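Local coordinates for putative chemotaxis protein (Desulfovibrio vulgaris str. Hildenborough, PDB 3H4Y) that probably acts as a CheX-type phosphatase that removes the phosphoryl group from the response regulator CheY in chemotaxis signalling, at residues I14-N19 with S100-A105; V20-T23 with I27-Q30; V46-G51 with E94-I99. All blocks are in the same frame, centred on the assembly; numbering follows the deposited sequence. Where two conformers were deposited one is given.

Contact 1: I14-N19 with S100-A105; sequences IAATVN and SGQARA
Gln102 reaches across from helix 84-109 to Asn19 of helix 10-25 and, nearer its backbone, lies against Ala16. Its CB is 3.8 Å from Ala16 CB, in the part of the interface where the CA atoms of these two residues are closest. Beyond CB the chain leaves beside the backbone N (chi1 -70°) and then runs extended, which carries the amide past the alanine to the asparagine. There Asn19 ND2 donates to Gln102 OE1 over 3.0 Å in a nearly straight bond, with an N-H...O angle of 166°. The acceptor lies in the amide plane of Asn19, whereas the donor is tilted out of the Gln102 carbonyl plane, and the two amides stand almost perpendicular. OE1 also rests 3.4 Å from Asn19 CB, so the oxygen meets both the root and the end of the asparagine. Next in the chain, Ala103 lines the inner side of the interface: its backbone N is 3.7 Å from Ala16 CB, and the two methyl groups, Ala16 CB and Ala103 CB, meet at 4.1 Å. Where the small alanines meet, the segment axes approach to 8.3 Å. Arg104 NE donates to Ser100 OG one turn back, and its NH1 is held by Phe114 O. The helices run roughly antiparallel, at 147°, side by side over one sheet. Thr17 rests on Phe142, Phe149 and Val151 of strands 137-144 and 147-155, while Ser100 and Arg104 touch Ile50 and Ile52 of strand 47-54.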
ATOM      1  N   ILE A  14     -18.935   0.014   5.629  1.00 10.78           N
ATOM      2  CA  ILE A  14     -20.031   0.518   4.808  1.00  9.79           C
ATOM      3  C   ILE A  14     -20.428   1.914   5.297  1.00 10.58           C
ATOM      4  O   ILE A  14     -20.563   2.835   4.504  1.00 11.25           O
ATOM      5  CB  ILE A  14     -21.212  -0.467   4.823  1.00 11.01           C
ATOM      6  CG1 ILE A  14     -20.830  -1.738   4.078  1.00 12.39           C
ATOM      7  CG2 ILE A  14     -22.481   0.192   4.199  1.00 14.79           C
ATOM      8  CD1 ILE A  14     -21.819  -2.902   4.333  1.00 15.09           C
ATOM      9  N   ALA A  15     -20.586   2.082   6.614  1.00  9.74           N
ATOM     10  CA  ALA A  15     -20.951   3.361   7.162  1.00 10.07           C
ATOM     11  C   ALA A  15     -19.931   4.441   6.817  1.00 10.02           C
ATOM     12  O   ALA A  15     -20.294   5.555   6.375  1.00 11.98           O
ATOM     13  CB  ALA A  15     -21.123   3.257   8.704  1.00  9.95           C
ATOM     14  N   ALA A  16     -18.653   4.116   7.007  1.00 10.46           N
ATOM     15  CA  ALA A  16     -17.537   5.044   6.698  1.00  9.75           C
ATOM     16  C   ALA A  16     -17.504   5.441   5.224  1.00 10.31           C
ATOM     17  O   ALA A  16     -17.387   6.620   4.876  1.00 10.15           O
ATOM     18  CB  ALA A  16     -16.213   4.428   7.110  1.00 10.50           C
ATOM     19  N   THR A  17     -17.631   4.444   4.368  1.00 10.35           N
ATOM     20  CA  THR A  17     -17.595   4.657   2.922  1.00  8.74           C
ATOM     21  C   THR A  17     -18.728   5.569   2.446  1.00 10.75           C
ATOM     22  O   THR A  17     -18.510   6.543   1.717  1.00 11.01           O
ATOM     23  CB  THR A  17     -17.602   3.325   2.158  1.00  9.63           C
ATOM     24  OG1 THR A  17     -16.435   2.583   2.492  1.00 10.82           O
ATOM     25  CG2 THR A  17     -17.598   3.559   0.640  1.00  9.41           C
ATOM     26  N   VAL A  18     -19.941   5.294   2.920  1.00 11.36           N
ATOM     27  CA  VAL A  18     -21.089   6.122   2.553  1.00 12.64           C
ATOM     28  C   VAL A  18     -20.934   7.525   3.118  1.00 11.22           C
ATOM     29  O   VAL A  18     -21.131   8.495   2.399  1.00 12.25           O
ATOM     30  CB  VAL A  18     -22.416   5.472   3.001  1.00 13.53           C
ATOM     31  CG1 VAL A  18     -23.574   6.437   2.799  1.00 15.46           C
ATOM     32  CG2 VAL A  18     -22.627   4.159   2.249  1.00 11.28           C
ATOM     33  N   ASN A  19     -20.512   7.661   4.378  1.00 12.37           N
ATOM     34  CA  ASN A  19     -20.356   8.990   4.995  1.00 14.23           C
ATOM     35  C   ASN A  19     -19.320   9.825   4.280  1.00 12.21           C
ATOM     36  O   ASN A  19     -19.518  11.040   4.011  1.00 12.87           O
ATOM     37  CB  ASN A  19     -19.847   8.924   6.429  1.00 17.07           C
ATOM     38  CG  ASN A  19     -20.855   8.458   7.405  1.00 22.31           C
ATOM     39  OD1 ASN A  19     -22.049   8.354   7.109  1.00 20.78           O
ATOM     40  ND2 ASN A  19     -20.363   8.139   8.625  1.00 22.03           N
ATOM     41  N   SER A 100     -10.518   5.075   6.400  1.00  8.76           N
ATOM     42  CA  SER A 100      -9.723   4.428   7.430  1.00  7.02           C
ATOM     43  C   SER A 100     -10.028   5.022   8.822  1.00  9.35           C
ATOM     44  O   SER A 100     -10.240   4.302   9.801  1.00  8.37           O
ATOM     45  CB  SER A 100      -8.215   4.554   7.139  1.00  7.81           C
ATOM     46  OG  SER A 100      -7.418   4.184   8.292  1.00  8.76           O
ATOM     47  N   GLY A 101     -10.062   6.346   8.899  1.00  7.94           N
ATOM     48  CA  GLY A 101     -10.306   7.003  10.178  1.00  7.98           C
ATOM     49  C   GLY A 101     -11.636   6.654  10.799  1.00  8.35           C
ATOM     50  O   GLY A 101     -11.708   6.284  11.982  1.00  8.38           O
ATOM     51  N   GLN A 102     -12.694   6.772  10.016  1.00  7.32           N
ATOM     52  CA  GLN A 102     -14.036   6.483  10.515  1.00  7.89           C
ATOM     53  C   GLN A 102     -14.264   4.984  10.742  1.00  8.36           C
ATOM     54  O   GLN A 102     -14.911   4.598  11.720  1.00  9.95           O
ATOM     55  CB  GLN A 102     -15.094   7.035   9.598  1.00  8.72           C
ATOM     56  CG  GLN A 102     -15.155   8.563   9.629  1.00  8.05           C
ATOM     57  CD  GLN A 102     -16.487   9.114   9.164  1.00 11.44           C
ATOM     58  OE1 GLN A 102     -17.350   8.381   8.707  1.00 11.91           O
ATOM     59  NE2 GLN A 102     -16.702  10.425   9.385  1.00 11.39           N
ATOM     60  N   ALA A 103     -13.762   4.153   9.826  1.00  7.28           N
ATOM     61  CA  ALA A 103     -13.903   2.711  10.051  1.00  7.91           C
ATOM     62  C   ALA A 103     -13.187   2.261  11.299  1.00  8.03           C
ATOM     63  O   ALA A 103     -13.732   1.436  12.049  1.00  8.61           O
ATOM     64  CB  ALA A 103     -13.402   1.941   8.855  1.00  9.35           C
ATOM     65  N   ARG A 104     -11.976   2.763  11.516  1.00  7.49           N
ATOM     66  CA  ARG A 104     -11.210   2.393  12.714  1.00  8.65           C
ATOM     67  C   ARG A 104     -11.908   2.918  13.977  1.00  8.19           C
ATOM     68  O   ARG A 104     -11.875   2.263  15.016  1.00  7.84           O
ATOM     69  CB  ARG A 104      -9.765   2.846  12.648  1.00  9.60           C
ATOM     70  CG  ARG A 104      -8.932   2.035  11.628  1.00  7.77           C
ATOM     71  CD  ARG A 104      -7.479   2.393  11.575  1.00  9.59           C
ATOM     72  NE  ARG A 104      -7.323   3.774  11.169  1.00 10.60           N
ATOM     73  CZ  ARG A 104      -7.023   4.793  11.964  1.00  8.83           C
ATOM     74  NH1 ARG A 104      -6.802   4.627  13.254  1.00  8.94           N
ATOM     75  NH2 ARG A 104      -6.943   6.033  11.469  1.00 11.50           N
ATOM     76  N   ALA A 105     -12.559   4.070  13.891  1.00  8.73           N
ATOM     77  CA  ALA A 105     -13.341   4.557  15.048  1.00  9.47           C
ATOM     78  C   ALA A 105     -14.436   3.555  15.356  1.00  9.12           C
ATOM     79  O   ALA A 105     -14.692   3.236  16.529  1.00 10.67           O
ATOM     80  CB  ALA A 105     -13.943   5.950  14.772  1.00  9.26           C
TER

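Contact 2: V20-T23 with I27-Q30; sequences VLST and IQPQ
Leu21 and Ile27 are joined through their backbones where the chain leaves helix 10-25 and doubles back along the last turns. Ile27 N donates to Leu21 O over 3.2 Å, and the N-H points almost straight at the oxygen (168°). The nitrogen stands 48° out of the carbonyl plane, however, so it approaches from above rather than along a lone pair. The arrangement is a chain reversal at the C-terminal end of the helix, in which a backbone N-H just beyond the last turn returns to a carbonyl six residues earlier. It brings the CA atoms of Ser22 and Ile27 to 4.7 Å of each other and packs Ile27 O against the peptide that joins Leu21 to Ser22, 3.1 Å from Leu21 C. Among the side chains, Leu21 does most of the work. Both its root and its CD2 methyl lie on the Pro29 ring: CB is 4.0 Å from Pro29 CD, while CD2 is 4.1 Å from Pro29 CG. That same methyl touches Ile27 CG2 at 4.2 Å, the branch anti to the backbone N. On the more exposed flank the bent chain of Gln28 folds its amide back over Ser22. The serine hydroxyl is hydrogen-bonded to Val18 O within the helix, and because Ser22 was deposited in two conformers its approach to the amide remains doubtful. Behind this turn lies the sheet: Leu21 and Pro29 both rest on Phe149 of strand 147-155, Pro29 also meets Phe142 of strand 137-144, and Leu21 is covered by Val95 of helix 84-109.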
ATOM      1  N   VAL A  20     -18.186   9.201   3.970  1.00 10.08           N
ATOM      2  CA  VAL A  20     -17.080   9.951   3.387  1.00 10.87           C
ATOM      3  C   VAL A  20     -17.410  10.366   1.953  1.00 12.26           C
ATOM      4  O   VAL A  20     -17.251  11.523   1.594  1.00 11.47           O
ATOM      5  CB  VAL A  20     -15.762   9.149   3.454  1.00 11.10           C
ATOM      6  CG1 VAL A  20     -14.659   9.788   2.614  1.00 10.27           C
ATOM      7  CG2 VAL A  20     -15.321   8.989   4.914  1.00 11.32           C
ATOM      8  N   LEU A  21     -17.880   9.442   1.125  1.00  9.44           N
ATOM      9  CA  LEU A  21     -18.222   9.797  -0.236  1.00 10.57           C
ATOM     10  C   LEU A  21     -19.358  10.811  -0.292  1.00  9.61           C
ATOM     11  O   LEU A  21     -19.323  11.705  -1.144  1.00 11.47           O
ATOM     12  CB  LEU A  21     -18.508   8.587  -1.139  1.00 11.77           C
ATOM     13  CG  LEU A  21     -17.267   8.070  -1.878  1.00 15.46           C
ATOM     14  CD1 LEU A  21     -16.275   7.435  -0.869  1.00 11.86           C
ATOM     15  CD2 LEU A  21     -17.625   7.100  -2.946  1.00 16.21           C
ATOM     16  N   SER A  22     -20.386  10.652   0.548  1.00 11.30           N
ATOM     17  CA  SER A  22     -21.512  11.589   0.551  0.50 13.82           C
ATOM     18  C   SER A  22     -21.053  12.982   0.948  1.00 11.26           C
ATOM     19  O   SER A  22     -21.382  13.969   0.296  1.00 12.61           O
ATOM     20  CB  SER A  22     -22.601  11.153   1.537  0.50 14.51           C
ATOM     21  OG  SER A  22     -23.043   9.827   1.298  0.50 22.55           O
ATOM     22  N   THR A  23     -20.280  13.071   2.021  1.00 11.09           N
ATOM     23  CA  THR A  23     -19.870  14.385   2.549  1.00 12.55           C
ATOM     24  C   THR A  23     -18.805  15.085   1.740  1.00 13.27           C
ATOM     25  O   THR A  23     -18.886  16.295   1.523  1.00 15.23           O
ATOM     26  CB  THR A  23     -19.358  14.247   4.002  1.00 14.83           C
ATOM     27  OG1 THR A  23     -20.379  13.664   4.792  1.00 18.27           O
ATOM     28  CG2 THR A  23     -18.993  15.624   4.581  1.00 19.59           C
ATOM     29  N   ILE A  27     -21.563  11.982  -3.415  1.00 12.08           N
ATOM     30  CA  ILE A  27     -21.845  10.685  -4.043  1.00 13.38           C
ATOM     31  C   ILE A  27     -22.358   9.737  -2.990  1.00 13.48           C
ATOM     32  O   ILE A  27     -21.762   9.610  -1.915  1.00 12.87           O
ATOM     33  CB  ILE A  27     -20.573  10.093  -4.727  1.00 14.18           C
ATOM     34  CG1 ILE A  27     -20.149  10.995  -5.869  1.00 14.90           C
ATOM     35  CG2 ILE A  27     -20.802   8.616  -5.178  1.00 12.62           C
ATOM     36  CD1 ILE A  27     -18.758  10.685  -6.435  1.00 16.01           C
ATOM     37  N   GLN A  28     -23.495   9.104  -3.263  1.00 12.39           N
ATOM     38  CA  GLN A  28     -24.066   8.104  -2.349  1.00 15.35           C
ATOM     39  C   GLN A  28     -23.756   6.717  -2.936  1.00 13.26           C
ATOM     40  O   GLN A  28     -24.459   6.255  -3.832  1.00 17.07           O
ATOM     41  CB  GLN A  28     -25.571   8.318  -2.214  1.00 18.50           C
ATOM     42  CG  GLN A  28     -25.949   9.657  -1.604  1.00 28.93           C
ATOM     43  CD  GLN A  28     -25.685   9.740  -0.119  1.00 38.06           C
ATOM     44  OE1 GLN A  28     -25.615  10.834   0.437  1.00 55.24           O
ATOM     45  NE2 GLN A  28     -25.559   8.590   0.541  1.00 40.91           N
ATOM     46  N   PRO A  29     -22.700   6.042  -2.437  1.00 11.50           N
ATOM     47  CA  PRO A  29     -22.323   4.752  -3.009  1.00 11.43           C
ATOM     48  C   PRO A  29     -23.234   3.644  -2.468  1.00 11.72           C
ATOM     49  O   PRO A  29     -23.640   3.688  -1.297  1.00 12.31           O
ATOM     50  CB  PRO A  29     -20.883   4.575  -2.524  1.00 12.04           C
ATOM     51  CG  PRO A  29     -20.877   5.274  -1.215  1.00  9.80           C
ATOM     52  CD  PRO A  29     -21.823   6.416  -1.318  1.00 13.61           C
ATOM     53  N   GLN A  30     -23.529   2.662  -3.316  1.00  9.80           N
ATOM     54  CA  GLN A  30     -24.386   1.540  -2.946  1.00 10.69           C
ATOM     55  C   GLN A  30     -23.524   0.319  -2.734  1.00 10.34           C
ATOM     56  O   GLN A  30     -22.928  -0.180  -3.686  1.00  9.30           O
ATOM     57  CB  GLN A  30     -25.381   1.270  -4.082  1.00 10.40           C
ATOM     58  CG  GLN A  30     -26.180  -0.036  -3.958  1.00 14.25           C
ATOM     59  CD  GLN A  30     -27.098  -0.003  -2.766  1.00 14.32           C
ATOM     60  OE1 GLN A  30     -27.979   0.850  -2.697  1.00 16.58           O
ATOM     61  NE2 GLN A  30     -26.895  -0.926  -1.803  1.00 15.83           N
TER

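Contact 3: V46-G51 with E94-I99; sequences VSAVIG and EVTNMI
Ala48 and Ile50 of strand 47-54 pack against Thr96 of helix 84-109, part of the helix-on-sheet layer of the CheX fold. The strand and helix segments lie 8.5 Å apart and run in broadly the same direction, 38° from parallel. The apolar contacts centre on Thr96, which stands over the strand between both side chains. Its CG2, anti to the backbone N, sits 3.8 Å from Ala48 CB and equally far from Ile50 CD1. No hydrogen bond crosses, and the polar atoms here meet methyl groups. Thr96 OG1 is 3.3 Å from Ala48 CB and is satisfied within its own helix by Val92 O. Asn97 comes in from the side, its ND2 4.2 Å from Ile50 CD1. Glu94 and Asn97 match the E-x-x-N spacing of the CheC/CheX phosphatase signature, consistent with an active-site role for this helix. On the reverse face of the sheet, Val49 packs on Ser120 of the second subunit. Ile50 reaches the helix backbone itself: its CD1 lies 3.5 Å from Thr96 O and 3.7 Å from Asn97 CA.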
ATOM      1  N   VAL A  46      -7.203   2.965 -10.125  1.00  8.49           N
ATOM      2  CA  VAL A  46      -6.618   3.847  -9.116  0.50  7.88           C
ATOM      3  C   VAL A  46      -6.962   3.257  -7.760  1.00  7.69           C
ATOM      4  O   VAL A  46      -8.140   2.991  -7.482  1.00  9.59           O
ATOM      5  CB  VAL A  46      -7.154   5.306  -9.201  0.50 10.49           C
ATOM      6  CG1 VAL A  46      -6.239   6.231  -8.359  0.50 12.89           C
ATOM      7  CG2 VAL A  46      -7.221   5.801 -10.686  0.50  5.92           C
ATOM      8  N   SER A  47      -5.967   3.021  -6.924  1.00  8.45           N
ATOM      9  CA  SER A  47      -6.218   2.508  -5.600  1.00  8.93           C
ATOM     10  C   SER A  47      -5.482   3.323  -4.571  1.00  7.52           C
ATOM     11  O   SER A  47      -4.518   4.066  -4.890  1.00  7.99           O
ATOM     12  CB  SER A  47      -5.679   1.083  -5.455  1.00  7.82           C
ATOM     13  OG  SER A  47      -6.322   0.164  -6.343  1.00  8.02           O
ATOM     14  N   ALA A  48      -5.896   3.145  -3.303  1.00  7.33           N
ATOM     15  CA  ALA A  48      -5.065   3.561  -2.210  1.00  7.41           C
ATOM     16  C   ALA A  48      -5.001   2.470  -1.153  1.00  7.21           C
ATOM     17  O   ALA A  48      -5.993   1.806  -0.897  1.00  8.96           O
ATOM     18  CB  ALA A  48      -5.540   4.922  -1.552  1.00  9.75           C
ATOM     19  N   VAL A  49      -3.845   2.373  -0.504  1.00  7.51           N
ATOM     20  CA  VAL A  49      -3.569   1.346   0.518  0.60  8.08           C
ATOM     21  C   VAL A  49      -3.119   2.057   1.785  1.00  9.01           C
ATOM     22  O   VAL A  49      -2.336   2.991   1.710  1.00  9.10           O
ATOM     23  CB  VAL A  49      -2.492   0.334   0.045  0.60  8.31           C
ATOM     24  CG1 VAL A  49      -2.062  -0.632   1.174  0.60  7.99           C
ATOM     25  CG2 VAL A  49      -2.969  -0.457  -1.190  0.60 11.33           C
ATOM     26  N   ILE A  50      -3.660   1.616   2.921  1.00  9.37           N
ATOM     27  CA  ILE A  50      -3.272   2.074   4.257  1.00  9.32           C
ATOM     28  C   ILE A  50      -2.949   0.848   5.074  1.00  8.63           C
ATOM     29  O   ILE A  50      -3.686  -0.136   5.076  1.00 10.03           O
ATOM     30  CB  ILE A  50      -4.388   2.875   4.926  1.00  7.43           C
ATOM     31  CG1 ILE A  50      -4.482   4.245   4.247  1.00 10.18           C
ATOM     32  CG2 ILE A  50      -4.215   2.949   6.467  1.00  9.33           C
ATOM     33  CD1 ILE A  50      -5.636   5.099   4.708  1.00 11.97           C
ATOM     34  N   GLY A  51      -1.849   0.904   5.803  1.00  6.67           N
ATOM     35  CA  GLY A  51      -1.493  -0.156   6.753  1.00  7.67           C
ATOM     36  C   GLY A  51      -2.071   0.165   8.107  1.00  8.00           C
ATOM     37  O   GLY A  51      -2.063   1.326   8.538  1.00  9.25           O
ATOM     38  N   GLU A  94      -7.056  11.072   0.193  1.00 10.62           N
ATOM     39  CA  GLU A  94      -7.850  11.693   1.237  1.00 10.93           C
ATOM     40  C   GLU A  94      -9.085  10.882   1.559  1.00 11.03           C
ATOM     41  O   GLU A  94      -9.436  10.732   2.749  1.00 11.51           O
ATOM     42  CB  GLU A  94      -8.259  13.116   0.864  1.00 14.46           C
ATOM     43  CG  GLU A  94      -7.108  14.078   0.944  1.00 22.89           C
ATOM     44  CD  GLU A  94      -7.398  15.395   0.257  1.00 31.04           C
ATOM     45  OE1 GLU A  94      -8.607  15.688   0.025  1.00 27.54           O
ATOM     46  OE2 GLU A  94      -6.414  16.110  -0.053  1.00 38.79           O
ATOM     47  N   VAL A  95      -9.811  10.444   0.530  1.00 10.33           N
ATOM     48  CA  VAL A  95     -10.986   9.622   0.754  1.00 11.35           C
ATOM     49  C   VAL A  95     -10.639   8.345   1.524  1.00 13.12           C
ATOM     50  O   VAL A  95     -11.318   7.951   2.492  1.00 11.00           O
ATOM     51  CB  VAL A  95     -11.688   9.269  -0.591  1.00 15.67           C
ATOM     52  CG1 VAL A  95     -12.562   8.023  -0.468  1.00 20.35           C
ATOM     53  CG2 VAL A  95     -12.490  10.424  -1.030  1.00 15.92           C
ATOM     54  N   THR A  96      -9.557   7.705   1.125  1.00 10.30           N
ATOM     55  CA  THR A  96      -9.111   6.482   1.785  1.00  9.51           C
ATOM     56  C   THR A  96      -8.692   6.739   3.214  1.00  9.98           C
ATOM     57  O   THR A  96      -9.018   5.962   4.110  1.00 10.86           O
ATOM     58  CB  THR A  96      -8.030   5.769   0.967  1.00 11.61           C
ATOM     59  OG1 THR A  96      -8.579   5.524  -0.340  1.00 12.02           O
ATOM     60  CG2 THR A  96      -7.656   4.439   1.604  1.00  9.31           C
ATOM     61  N   ASN A  97      -7.955   7.814   3.442  1.00  7.16           N
ATOM     62  CA  ASN A  97      -7.583   8.206   4.793  1.00  8.61           C
ATOM     63  C   ASN A  97      -8.814   8.413   5.701  1.00  8.09           C
ATOM     64  O   ASN A  97      -8.787   7.981   6.880  1.00  9.23           O
ATOM     65  CB  ASN A  97      -6.753   9.460   4.760  1.00  9.52           C
ATOM     66  CG  ASN A  97      -6.115   9.717   6.057  1.00 19.42           C
ATOM     67  OD1 ASN A  97      -6.469  10.669   6.760  1.00 28.87           O
ATOM     68  ND2 ASN A  97      -5.206   8.854   6.422  1.00 18.48           N
HETATM   69  N   MSE A  98      -9.872   9.055   5.208  1.00  8.87           N
HETATM   70  CA  MSE A  98     -11.074   9.265   6.035  0.67  7.87           C
HETATM   71  C   MSE A  98     -11.906   8.007   6.231  1.00  8.62           C
HETATM   72  O   MSE A  98     -12.513   7.824   7.253  1.00  9.83           O
HETATM   73  CB  MSE A  98     -11.899  10.413   5.480  0.67 10.86           C
HETATM   74  CG  MSE A  98     -11.129  11.720   5.547  0.67 10.93           C
HETATM   75 SE   MSE A  98     -10.411  12.159   7.318  0.50 18.39          SE
HETATM   76  CE  MSE A  98     -11.956  11.751   8.329  0.67  3.83           C
ATOM     77  N   ILE A  99     -11.926   7.148   5.225  1.00  8.78           N
ATOM     78  CA  ILE A  99     -12.593   5.842   5.374  1.00  8.58           C
ATOM     79  C   ILE A  99     -11.854   5.064   6.446  1.00  8.65           C
ATOM     80  O   ILE A  99     -12.488   4.481   7.362  1.00  9.19           O
ATOM     81  CB  ILE A  99     -12.656   5.065   4.066  1.00 10.12           C
ATOM     82  CG1 ILE A  99     -13.673   5.750   3.156  1.00 12.70           C
ATOM     83  CG2 ILE A  99     -13.035   3.570   4.324  1.00 10.49           C
ATOM     84  CD1 ILE A  99     -13.759   5.164   1.765  1.00 13.74           C
TER

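From the N terminus, helix 10-25 supplies the first segments of contacts 1 and 2 in succession. Contact 2 closes first, a short reversal at the end of the helix that leads the chain towards strand 30-37. Strand 47-54 then opens contact 3, whose loop runs through strand 58-64 and helix 66-77 before helix 84-109 returns to the sheet at 94-99. The following turns of that helix close contact 1, the longest loop, within which contacts 2 and 3 are nested in series. Helix 84-109 thus rests on the sheet through contact 3 and on helix 10-25 through contact 1, while Val20 and Leu21 meet Val95, linking contacts 2 and 3 directly.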